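Local coordinates for imidazoleglycerol-phosphate dehydratase (PDB 5DNL), which catalyses the dehydration of imidazoleglycerol phosphate to imidazoleacetol phosphate, the sixth step of histidine biosynthesis, at residues A[22-31]-A[48-58]; A[70-78]-A[161-171]. All blocks are in the same frame, centred on the assembly; numbering follows the deposited sequence.

Contact 1. Residues A[22-31]-A[48-58]. With MN (manganese (II) ion), chain D; MN (manganese (II) ion), chain E; MN (manganese (II) ion), chain B; 5DL ([(2S)-2-hydroxy-3-(1H-1,2,4-triazol-1-yl)propyl]phosphonic acid), chain F.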
loop_
_atom_site.group_PDB
_atom_site.type_symbol
_atom_site.label_atom_id
_atom_site.label_comp_id
_atom_site.label_asym_id
_atom_site.label_seq_id
_atom_site.Cartn_x
_atom_site.Cartn_y
_atom_site.Cartn_z
ATOM N N THR A 22 37.980 22.007 -30.356
ATOM C CA THR A 22 36.641 21.930 -30.927
ATOM C C THR A 22 35.793 23.159 -30.692
ATOM O O THR A 22 34.649 23.205 -31.156
ATOM C CB THR A 22 35.881 20.748 -30.306
ATOM O OG1 THR A 22 35.674 20.990 -28.906
ATOM C CG2 THR A 22 36.634 19.455 -30.497
ATOM N N ASN A 23 36.322 24.137 -29.968
ATOM C CA ASN A 23 35.553 25.295 -29.479
ATOM C C ASN A 23 34.496 24.938 -28.422
ATOM O O ASN A 23 33.557 25.686 -28.203
ATOM C CB ASN A 23 34.958 26.111 -30.642
ATOM C CG ASN A 23 36.027 26.612 -31.581
ATOM O OD1 ASN A 23 36.893 27.383 -31.172
ATOM N ND2 ASN A 23 36.005 26.144 -32.829
ATOM N N ASP A 24 34.689 23.798 -27.746
ATOM C CA ASP A 24 33.887 23.407 -26.591
ATOM C C ASP A 24 34.918 22.874 -25.579
ATOM O O ASP A 24 35.522 21.822 -25.822
ATOM C CB ASP A 24 32.898 22.333 -27.049
ATOM C CG ASP A 24 32.075 21.737 -25.922
ATOM O OD1 ASP A 24 32.522 21.711 -24.771
ATOM O OD2 ASP A 24 30.976 21.264 -26.210
ATOM N N LEU A 25 35.143 23.599 -24.479
ATOM C CA LEU A 25 36.215 23.227 -23.561
ATOM C C LEU A 25 35.957 21.907 -22.841
ATOM O O LEU A 25 36.905 21.197 -22.487
ATOM C CB LEU A 25 36.492 24.322 -22.527
ATOM C CG LEU A 25 36.971 25.658 -23.091
ATOM C CD1 LEU A 25 37.265 26.649 -21.964
ATOM C CD2 LEU A 25 38.190 25.483 -23.972
ATOM N N ILE A 26 34.682 21.571 -22.645
ATOM C CA ILE A 26 34.342 20.290 -22.036
ATOM C C ILE A 26 34.715 19.147 -22.980
ATOM O O ILE A 26 35.353 18.162 -22.565
ATOM C CB ILE A 26 32.840 20.177 -21.677
ATOM C CG1 ILE A 26 32.383 21.332 -20.759
ATOM C CG2 ILE A 26 32.512 18.809 -21.100
ATOM C CD1 ILE A 26 32.872 21.267 -19.343
ATOM N N LEU A 27 34.294 19.245 -24.237
ATOM C CA LEU A 27 34.612 18.209 -25.203
ATOM C C LEU A 27 36.105 18.109 -25.436
ATOM O O LEU A 27 36.636 17.010 -25.597
ATOM C CB LEU A 27 33.873 18.438 -26.531
ATOM C CG LEU A 27 33.997 17.303 -27.538
ATOM C CD1 LEU A 27 33.510 15.966 -26.984
ATOM C CD2 LEU A 27 33.201 17.689 -28.782
ATOM N N ASP A 28 36.790 19.254 -25.460
ATOM C CA ASP A 28 38.255 19.215 -25.619
ATOM C C ASP A 28 38.893 18.374 -24.517
ATOM O O ASP A 28 39.773 17.571 -24.799
ATOM C CB ASP A 28 38.889 20.617 -25.585
ATOM C CG ASP A 28 38.586 21.464 -26.805
ATOM O OD1 ASP A 28 38.092 20.950 -27.822
ATOM O OD2 ASP A 28 38.873 22.686 -26.705
ATOM N N HIS A 29 38.431 18.552 -23.286
ATOM C CA HIS A 29 38.929 17.788 -22.133
ATOM C C HIS A 29 38.590 16.303 -22.281
ATOM O O HIS A 29 39.432 15.455 -22.072
ATOM C CB HIS A 29 38.375 18.372 -20.830
ATOM C CG HIS A 29 38.851 17.686 -19.594
ATOM N ND1 HIS A 29 40.165 17.311 -19.396
ATOM C CD2 HIS A 29 38.196 17.367 -18.456
ATOM C CE1 HIS A 29 40.281 16.740 -18.209
ATOM N NE2 HIS A 29 39.109 16.793 -17.609
ATOM N N MET A 30 37.354 15.994 -22.655
ATOM C CA MET A 30 36.933 14.606 -22.808
ATOM C C MET A 30 37.713 13.901 -23.912
ATOM O O MET A 30 38.109 12.757 -23.744
ATOM C CB MET A 30 35.433 14.522 -23.095
ATOM C CG MET A 30 34.517 14.933 -21.947
ATOM S SD MET A 30 34.825 14.140 -20.365
ATOM C CE MET A 30 35.852 15.377 -19.597
ATOM N N LEU A 31 37.930 14.595 -25.028
ATOM C CA LEU A 31 38.695 14.019 -26.134
ATOM C C LEU A 31 40.165 13.883 -25.794
ATOM O O LEU A 31 40.814 12.950 -26.259
ATOM C CB LEU A 31 38.529 14.817 -27.418
ATOM C CG LEU A 31 37.125 14.837 -28.018
ATOM C CD1 LEU A 31 37.058 15.876 -29.121
ATOM C CD2 LEU A 31 36.729 13.457 -28.541
ATOM N N TYR A 48 31.213 24.438 -35.447
ATOM C CA TYR A 48 29.873 23.924 -35.250
ATOM C C TYR A 48 28.886 25.044 -34.968
ATOM O O TYR A 48 29.267 26.134 -34.538
ATOM C CB TYR A 48 29.868 22.940 -34.062
ATOM C CG TYR A 48 30.094 23.584 -32.713
ATOM C CD1 TYR A 48 31.379 23.803 -32.222
ATOM C CD2 TYR A 48 29.022 23.919 -31.894
ATOM C CE1 TYR A 48 31.577 24.383 -30.972
ATOM C CE2 TYR A 48 29.209 24.520 -30.662
ATOM C CZ TYR A 48 30.499 24.731 -30.205
ATOM O OH TYR A 48 30.699 25.286 -28.963
ATOM N N ASP A 49 27.604 24.717 -35.123
ATOM C CA ASP A 49 26.519 25.631 -34.782
ATOM C C ASP A 49 25.988 25.358 -33.374
ATOM O O ASP A 49 25.980 26.241 -32.526
ATOM C CB ASP A 49 25.407 25.618 -35.860
ATOM C CG ASP A 49 24.921 24.198 -36.258
ATOM O OD1 ASP A 49 25.336 23.184 -35.664
ATOM O OD2 ASP A 49 24.107 24.092 -37.211
ATOM N N LEU A 50 25.571 24.126 -33.120
ATOM C CA LEU A 50 25.009 23.709 -31.850
ATOM C C LEU A 50 25.854 22.578 -31.254
ATOM O O LEU A 50 26.327 21.708 -31.977
ATOM C CB LEU A 50 23.572 23.216 -32.031
ATOM C CG LEU A 50 22.540 24.214 -32.555
ATOM C CD1 LEU A 50 21.172 23.544 -32.603
ATOM C CD2 LEU A 50 22.524 25.496 -31.729
ATOM N N ARG A 51 25.980 22.570 -29.933
ATOM C CA ARG A 51 26.837 21.602 -29.255
ATOM C C ARG A 51 26.420 20.151 -29.553
ATOM O O ARG A 51 27.268 19.289 -29.684
ATOM C CB ARG A 51 26.873 21.829 -27.729
ATOM C CG ARG A 51 27.665 23.067 -27.307
ATOM C CD ARG A 51 27.724 23.214 -25.794
ATOM N NE ARG A 51 28.645 22.252 -25.174
ATOM C CZ ARG A 51 28.494 21.688 -23.977
ATOM N NH1 ARG A 51 27.400 21.904 -23.239
ATOM N NH2 ARG A 51 29.436 20.876 -23.527
ATOM N N HIS A 52 25.116 19.854 -29.631
ATOM C CA HIS A 52 24.690 18.485 -29.954
ATOM C C HIS A 52 25.275 18.050 -31.289
ATOM O O HIS A 52 25.786 16.940 -31.409
ATOM C CB HIS A 52 23.181 18.437 -29.988
ATOM C CG HIS A 52 22.555 17.117 -30.338
ATOM N ND1 HIS A 52 21.490 16.626 -29.614
ATOM C CD2 HIS A 52 22.756 16.232 -31.348
ATOM C CE1 HIS A 52 21.054 15.512 -30.170
ATOM N NE2 HIS A 52 21.811 15.242 -31.212
ATOM N N HIS A 53 25.165 18.918 -32.292
ATOM C CA HIS A 53 25.710 18.581 -33.607
ATOM C C HIS A 53 27.226 18.330 -33.510
ATOM O O HIS A 53 27.748 17.421 -34.137
ATOM C CB HIS A 53 25.431 19.657 -34.640
ATOM C CG HIS A 53 23.974 19.900 -34.900
ATOM N ND1 HIS A 53 23.511 21.097 -35.395
ATOM C CD2 HIS A 53 22.881 19.119 -34.743
ATOM C CE1 HIS A 53 22.203 21.046 -35.533
ATOM N NE2 HIS A 53 21.797 19.849 -35.164
ATOM N N LEU A 54 27.928 19.137 -32.725
ATOM C CA LEU A 54 29.351 18.924 -32.497
ATOM C C LEU A 54 29.664 17.580 -31.873
ATOM O O LEU A 54 30.491 16.827 -32.362
ATOM C CB LEU A 54 29.929 20.022 -31.614
ATOM C CG LEU A 54 31.372 19.851 -31.179
ATOM C CD1 LEU A 54 32.323 19.994 -32.369
ATOM C CD2 LEU A 54 31.710 20.819 -30.056
ATOM N N TRP A 55 29.008 17.268 -30.757
ATOM C CA TRP A 55 29.312 16.016 -30.044
ATOM C C TRP A 55 29.030 14.776 -30.901
ATOM O O TRP A 55 29.819 13.832 -30.949
ATOM C CB TRP A 55 28.592 15.952 -28.680
ATOM C CG TRP A 55 29.232 16.808 -27.614
ATOM C CD1 TRP A 55 29.423 18.166 -27.653
ATOM C CD2 TRP A 55 29.791 16.360 -26.366
ATOM N NE1 TRP A 55 30.049 18.581 -26.507
ATOM C CE2 TRP A 55 30.287 17.503 -25.703
ATOM C CE3 TRP A 55 29.900 15.106 -25.734
ATOM C CZ2 TRP A 55 30.892 17.430 -24.453
ATOM C CZ3 TRP A 55 30.493 15.042 -24.492
ATOM C CH2 TRP A 55 30.986 16.195 -23.870
ATOM N N GLU A 56 27.871 14.769 -31.546
ATOM C CA GLU A 56 27.488 13.658 -32.410
ATOM C C GLU A 56 28.455 13.559 -33.590
ATOM O O GLU A 56 28.926 12.463 -33.902
ATOM C CB GLU A 56 26.064 13.878 -32.914
ATOM C CG GLU A 56 25.636 12.880 -33.966
ATOM C CD GLU A 56 24.150 12.892 -34.228
ATOM O OE1 GLU A 56 23.429 13.724 -33.628
ATOM O OE2 GLU A 56 23.714 12.083 -35.067
ATOM N N ASP A 57 28.733 14.685 -34.257
ATOM C CA ASP A 57 29.531 14.628 -35.473
ATOM C C ASP A 57 31.014 14.337 -35.201
ATOM O O ASP A 57 31.674 13.683 -36.002
ATOM C CB ASP A 57 29.329 15.903 -36.261
ATOM C CG ASP A 57 27.891 16.057 -36.773
ATOM O OD1 ASP A 57 27.000 15.191 -36.506
ATOM O OD2 ASP A 57 27.643 17.069 -37.451
ATOM N N ILE A 58 31.501 14.778 -34.047
ATOM C CA ILE A 58 32.806 14.349 -33.535
ATOM C C ILE A 58 32.818 12.844 -33.354
ATOM O O ILE A 58 33.765 12.150 -33.763
ATOM C CB ILE A 58 33.159 15.099 -32.225
ATOM C CG1 ILE A 58 33.618 16.534 -32.527
ATOM C CG2 ILE A 58 34.180 14.342 -31.375
ATOM C CD1 ILE A 58 35.050 16.675 -33.011
HETATM MN MN MN D . 21.467 13.548 -32.674
HETATM MN MN MN E . 38.609 16.413 -15.486
HETATM MN MN MN B . 19.522 19.234 -35.338
HETATM N N1 5DL F . 19.924 17.076 -34.900
HETATM C C3 5DL F . 20.160 14.890 -35.374
HETATM N N2 5DL F . 19.716 16.073 -35.814
HETATM C C8 5DL F . 19.058 17.246 -39.404
HETATM C C7 5DL F . 19.803 17.186 -38.069
HETATM C C6 5DL F . 19.076 16.253 -37.113
HETATM C C5 5DL F . 20.520 16.434 -33.889
HETATM O O10 5DL F . 20.135 14.935 -40.231
HETATM P P9 5DL F . 18.837 15.667 -40.270
HETATM O O11 5DL F . 18.368 16.011 -41.663
HETATM O O12 5DL F . 17.741 14.871 -39.576
HETATM O O13 5DL F . 19.903 18.487 -37.471
HETATM N N4 5DL F . 20.684 15.113 -34.131
HETATM O O HOH W 1 21.158 12.190 -34.381
#
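Thr22 opens the contact with its methyl CG2 against Ile58 CD1, while its carbonyl oxygen lies at the edge of the Tyr48 ring, near the ring plane. The next carbonyl takes a true hydrogen bond: Tyr48 OH donates to Asn23 O over 3.0 Å, arriving from above the carbonyl plane. Leu54 CD2 lies toward the rim of one face of the Tyr48 ring.

Asp24 carries the polar core. With CG anti to the backbone N (chi1 175°), its carboxylate serves both helices. OD1 of Asp24 caps helix 25-38 by accepting from Leu27 N at 3.1 Å, whereas OD2 is gripped by three donors of helix 51-69. Arg51 comes side-on, both nitrogens to that one oxygen, NE at 2.7 Å and NH2 at 3.1 Å from Asp24 OD2; the guanidinium and carboxylate planes stand 55° apart. Trp55 NE1 adds a nearly straight bond to Asp24 OD2 (2.9 Å), lying in the indole plane. Putting an asparagine here would probably cost the salt bridge, leaving the Arg51 charge without this mate and the indole N-H with a poorer acceptor.

Helix segments 25-31 and 51-58 run 17° from parallel, their axes approaching to 11.4 Å, and belong to a fold in which helices pack on four-stranded mixed sheets. The side of helix 51-69 turned away from residues 22-31 supplies His52 and Glu56 to one manganese ion and His53 to another, both also bound by the inhibitor's triazole.

Ile26 CG2 meets the indole edge. Leu27 instead lies over its face, with Leu27 CD1 3.6 Å from the centroid of the six-membered ring of Trp55, a CH-pi contact. The other methyl, Leu27 CD2, meets Leu54 CD2 tip to tip at 3.7 Å. Further along, Leu31 CD2 packs on Ile58 CG2.

Contact 2. Residues A[70-78]-A[161-171]. With 5DL ([(2S)-2-hydroxy-3-(1H-1,2,4-triazol-1-yl)propyl]phosphonic acid), chain I.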
loop_
_atom_site.group_PDB
_atom_site.type_symbol
_atom_site.label_atom_id
_atom_site.label_comp_id
_atom_site.label_asym_id
_atom_site.label_seq_id
_atom_site.Cartn_x
_atom_site.Cartn_y
_atom_site.Cartn_z
ATOM N N LEU A 70 42.072 0.877 -38.760
ATOM C CA LEU A 70 42.121 -0.478 -38.250
ATOM C C LEU A 70 42.997 -1.326 -39.158
ATOM O O LEU A 70 42.907 -1.182 -40.372
ATOM C CB LEU A 70 40.737 -1.155 -38.236
ATOM C CG LEU A 70 39.773 -0.801 -37.123
ATOM C CD1 LEU A 70 38.427 -1.475 -37.378
ATOM C CD2 LEU A 70 40.343 -1.244 -35.784
ATOM N N PRO A 71 43.787 -2.224 -38.564
ATOM C CA PRO A 71 44.390 -3.248 -39.420
ATOM C C PRO A 71 43.349 -4.192 -40.022
ATOM O O PRO A 71 42.198 -4.224 -39.594
ATOM C CB PRO A 71 45.319 -4.004 -38.480
ATOM C CG PRO A 71 44.868 -3.700 -37.108
ATOM C CD PRO A 71 44.132 -2.393 -37.145
ATOM N N GLU A 72 43.753 -4.969 -41.016
ATOM C CA GLU A 72 42.850 -5.900 -41.671
ATOM C C GLU A 72 42.243 -6.866 -40.660
ATOM O O GLU A 72 41.040 -7.100 -40.667
ATOM C CB GLU A 72 43.605 -6.681 -42.750
ATOM C CG GLU A 72 42.760 -7.625 -43.588
ATOM C CD GLU A 72 43.618 -8.468 -44.508
ATOM O OE1 GLU A 72 43.554 -9.709 -44.409
ATOM O OE2 GLU A 72 44.378 -7.885 -45.307
ATOM N N LYS A 73 43.089 -7.408 -39.804
ATOM C CA LYS A 73 42.679 -8.329 -38.752
ATOM C C LYS A 73 42.922 -7.618 -37.438
ATOM O O LYS A 73 44.055 -7.246 -37.122
ATOM C CB LYS A 73 43.505 -9.607 -38.810
ATOM C CG LYS A 73 43.306 -10.356 -40.118
ATOM C CD LYS A 73 44.222 -11.563 -40.208
ATOM C CE LYS A 73 44.213 -12.130 -41.615
ATOM N NZ LYS A 73 44.942 -13.420 -41.679
ATOM N N PHE A 74 41.863 -7.463 -36.639
ATOM C CA PHE A 74 41.943 -6.698 -35.397
ATOM C C PHE A 74 41.286 -7.472 -34.260
ATOM O O PHE A 74 40.452 -8.354 -34.495
ATOM C CB PHE A 74 41.313 -5.307 -35.559
ATOM C CG PHE A 74 39.953 -5.333 -36.168
ATOM C CD1 PHE A 74 38.820 -5.469 -35.381
ATOM C CD2 PHE A 74 39.785 -5.242 -37.547
ATOM C CE1 PHE A 74 37.569 -5.515 -35.955
ATOM C CE2 PHE A 74 38.528 -5.277 -38.125
ATOM C CZ PHE A 74 37.410 -5.426 -37.320
ATOM N N THR A 75 41.672 -7.108 -33.036
ATOM C CA THR A 75 41.338 -7.837 -31.816
ATOM C C THR A 75 39.815 -7.815 -31.533
ATOM O O THR A 75 39.288 -8.771 -30.958
ATOM C CB THR A 75 42.166 -7.256 -30.651
ATOM O OG1 THR A 75 43.568 -7.558 -30.888
ATOM C CG2 THR A 75 41.778 -7.827 -29.298
ATOM N N ARG A 76 39.142 -6.747 -31.964
ATOM C CA ARG A 76 37.657 -6.616 -32.026
ATOM C C ARG A 76 37.035 -6.237 -30.668
ATOM O O ARG A 76 36.205 -5.336 -30.609
ATOM C CB ARG A 76 36.971 -7.869 -32.596
ATOM C CG ARG A 76 35.458 -7.774 -32.628
ATOM C CD ARG A 76 34.833 -9.036 -33.175
ATOM N NE ARG A 76 33.386 -8.975 -32.958
ATOM C CZ ARG A 76 32.531 -9.982 -33.147
ATOM N NH1 ARG A 76 32.931 -11.162 -33.640
ATOM N NH2 ARG A 76 31.251 -9.787 -32.878
ATOM N N PHE A 77 37.408 -6.958 -29.624
ATOM C CA PHE A 77 36.867 -6.768 -28.288
ATOM C C PHE A 77 37.812 -6.004 -27.386
ATOM O O PHE A 77 39.016 -6.271 -27.385
ATOM C CB PHE A 77 36.562 -8.112 -27.676
ATOM C CG PHE A 77 35.503 -8.878 -28.404
ATOM C CD1 PHE A 77 34.171 -8.621 -28.146
ATOM C CD2 PHE A 77 35.828 -9.844 -29.354
ATOM C CE1 PHE A 77 33.173 -9.305 -28.818
ATOM C CE2 PHE A 77 34.825 -10.525 -30.031
ATOM C CZ PHE A 77 33.496 -10.262 -29.749
ATOM N N GLY A 78 37.283 -5.091 -26.581
ATOM C CA GLY A 78 38.032 -4.444 -25.547
ATOM C C GLY A 78 37.114 -3.913 -24.470
ATOM O O GLY A 78 36.015 -3.454 -24.766
ATOM N N VAL A 161 42.624 -1.706 -26.734
ATOM C CA VAL A 161 42.663 -3.167 -26.819
ATOM C C VAL A 161 42.004 -3.647 -28.117
ATOM O O VAL A 161 42.542 -4.491 -28.847
ATOM C CB VAL A 161 41.953 -3.809 -25.614
ATOM C CG1 VAL A 161 41.893 -5.323 -25.722
ATOM C CG2 VAL A 161 42.616 -3.399 -24.309
ATOM N N ALA A 162 40.820 -3.131 -28.410
ATOM C CA ALA A 162 40.011 -3.620 -29.528
ATOM C C ALA A 162 40.588 -3.337 -30.911
ATOM O O ALA A 162 40.286 -4.081 -31.858
ATOM C CB ALA A 162 38.590 -3.058 -29.452
ATOM N N THR A 163 41.392 -2.273 -31.039
ATOM C CA THR A 163 41.908 -1.830 -32.339
ATOM C C THR A 163 43.298 -2.405 -32.631
ATOM O O THR A 163 43.852 -2.128 -33.690
ATOM C CB THR A 163 41.960 -0.289 -32.437
ATOM O OG1 THR A 163 42.822 0.231 -31.421
ATOM C CG2 THR A 163 40.565 0.320 -32.289
ATOM N N LYS A 164 43.845 -3.195 -31.719
ATOM C CA LYS A 164 45.171 -3.815 -31.938
ATOM C C LYS A 164 45.083 -4.884 -33.003
ATOM O O LYS A 164 44.062 -5.537 -33.164
ATOM C CB LYS A 164 45.687 -4.451 -30.642
ATOM C CG LYS A 164 46.774 -3.686 -29.918
ATOM C CD LYS A 164 47.274 -4.445 -28.687
ATOM C CE LYS A 164 47.684 -5.890 -28.955
ATOM N NZ LYS A 164 48.457 -6.470 -27.822
ATOM N N GLU A 165 46.179 -5.100 -33.728
ATOM C CA GLU A 165 46.217 -6.145 -34.740
ATOM C C GLU A 165 46.099 -7.562 -34.134
ATOM O O GLU A 165 46.645 -7.831 -33.061
ATOM C CB GLU A 165 47.503 -6.009 -35.591
ATOM C CG GLU A 165 47.531 -6.953 -36.781
ATOM C CD GLU A 165 48.699 -6.706 -37.715
ATOM O OE1 GLU A 165 48.792 -7.405 -38.742
ATOM O OE2 GLU A 165 49.522 -5.822 -37.430
ATOM N N SER A 166 45.370 -8.422 -34.843
ATOM C CA SER A 166 45.133 -9.822 -34.497
ATOM C C SER A 166 45.706 -10.708 -35.590
ATOM O O SER A 166 45.884 -10.272 -36.724
ATOM C CB SER A 166 43.620 -10.097 -34.441
ATOM O OG SER A 166 43.362 -11.499 -34.322
ATOM N N GLU A 167 45.918 -11.976 -35.257
ATOM C CA GLU A 167 46.314 -12.969 -36.259
ATOM C C GLU A 167 45.157 -13.535 -37.096
ATOM O O GLU A 167 45.403 -14.211 -38.085
ATOM C CB GLU A 167 47.103 -14.106 -35.592
ATOM C CG GLU A 167 48.505 -13.686 -35.167
ATOM C CD GLU A 167 49.149 -14.661 -34.197
ATOM O OE1 GLU A 167 48.751 -14.675 -33.013
ATOM O OE2 GLU A 167 50.066 -15.403 -34.612
ATOM N N ARG A 168 43.896 -13.259 -36.735
ATOM C CA ARG A 168 42.761 -13.810 -37.478
ATOM C C ARG A 168 41.607 -12.818 -37.553
ATOM O O ARG A 168 41.583 -11.820 -36.814
ATOM C CB ARG A 168 42.285 -15.114 -36.808
ATOM C CG ARG A 168 41.773 -14.912 -35.393
ATOM C CD ARG A 168 41.404 -16.192 -34.656
ATOM N NE ARG A 168 40.921 -15.849 -33.318
ATOM C CZ ARG A 168 40.456 -16.711 -32.413
ATOM N NH1 ARG A 168 40.013 -16.230 -31.249
ATOM N NH2 ARG A 168 40.425 -18.002 -32.660
ATOM N N VAL A 169 40.664 -13.100 -38.443
ATOM C CA VAL A 169 39.357 -12.442 -38.440
ATOM C C VAL A 169 38.616 -12.978 -37.202
ATOM O O VAL A 169 38.368 -14.193 -37.082
ATOM C CB VAL A 169 38.544 -12.744 -39.712
ATOM C CG1 VAL A 169 37.142 -12.156 -39.617
ATOM C CG2 VAL A 169 39.268 -12.214 -40.953
ATOM N N GLU A 170 38.279 -12.084 -36.273
ATOM C CA GLU A 170 37.788 -12.505 -34.966
ATOM C C GLU A 170 36.268 -12.709 -34.970
ATOM O O GLU A 170 35.537 -12.037 -34.246
ATOM C CB GLU A 170 38.207 -11.473 -33.906
ATOM C CG GLU A 170 39.709 -11.425 -33.657
ATOM C CD GLU A 170 40.234 -12.619 -32.844
ATOM O OE1 GLU A 170 39.444 -13.313 -32.172
ATOM O OE2 GLU A 170 41.475 -12.828 -32.848
ATOM N N SER A 171 35.801 -13.668 -35.765
ATOM C CA SER A 171 34.399 -14.061 -35.793
ATOM C C SER A 171 34.268 -15.481 -36.261
ATOM O O SER A 171 34.855 -15.842 -37.276
ATOM C CB SER A 171 33.612 -13.185 -36.742
ATOM O OG SER A 171 32.249 -13.586 -36.807
HETATM N N1 5DL I . 24.307 -14.438 -33.201
HETATM C C3 5DL I . 24.577 -12.210 -33.501
HETATM N N2 5DL I . 25.174 -13.383 -33.340
HETATM C C8 5DL I . 28.748 -14.400 -34.243
HETATM C C7 5DL I . 27.220 -14.363 -34.414
HETATM C C6 5DL I . 26.616 -13.559 -33.299
HETATM C C5 5DL I . 23.107 -13.831 -33.292
HETATM O O10 5DL I . 28.994 -12.033 -35.489
HETATM P P9 5DL I . 29.590 -12.793 -34.350
HETATM O O11 5DL I . 31.068 -13.087 -34.565
HETATM O O12 5DL I . 29.379 -12.079 -33.020
HETATM O O13 5DL I . 26.692 -15.695 -34.387
HETATM N N4 5DL I . 23.267 -12.495 -33.472
HETATM O O HOH W 2 46.027 -7.433 -40.253
HETATM O O HOH W 3 39.568 -9.537 -36.747
#
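The Arg76 guanidinium meets Glu170 O at its edge, near its plane, and a phosphonate oxygen of the inhibitor, O11, lies at the edge too; Phe77 CZ sits over one face, offset toward the rim. Arg76 NH1 donates to Glu170 O at 2.8 Å, in the carbonyl plane, and also to inhibitor O11. Arg76 NH2 reaches inhibitor O12 of the same phosphonate at 3.0 Å. NE pairs with Asp94, so the group's rotation is fixed on several sides, and an extended chain from CG to NE carries it there. The Phe74 ring has Leu70 CD1 toward the rim of one face and a water over the centre of the other; Pro71 O lies at its edge.

Hydrogen bonds tie the segments at successive points. Ser166 N donates to Lys73 O at 2.9 Å with an angle of 172°. Lys164 O accepts twice from Thr75, from the backbone N at 2.9 Å and from the side-chain hydroxyl OG1 at 3.1 Å, the latter above the carbonyl plane. Arg76 N donates to Ala162 O at 2.9 Å. Phe74 and Glu165 form a single beta bridge.

Ser171 OG, 2.6 Å from inhibitor O11, joins Arg76 on that oxygen; with Arg98 and Lys173 they make the phosphonate-binding part of the inhibitor pocket.

Overall arrangement
Contact 1 (22-31 with 48-58) and contact 2 (70-78 with 161-171) lie on opposite sides of the chain's centre, their own centres 29 Å apart and their nearest atoms about 14 Å apart, with no touch. Helix 51-69 leads from the first directly toward the second, so they follow in series. Both reach inhibitor sites, but different ones: contact 1 holds manganese and triazole, contact 2 the phosphonate. Each site is built from three subunits of the 24-chain assembly, since the inhibitor at contact 1 receives Arg76 and Ser171 from another subunit, as well as His145, His146 and Glu149 of a further one through the metals.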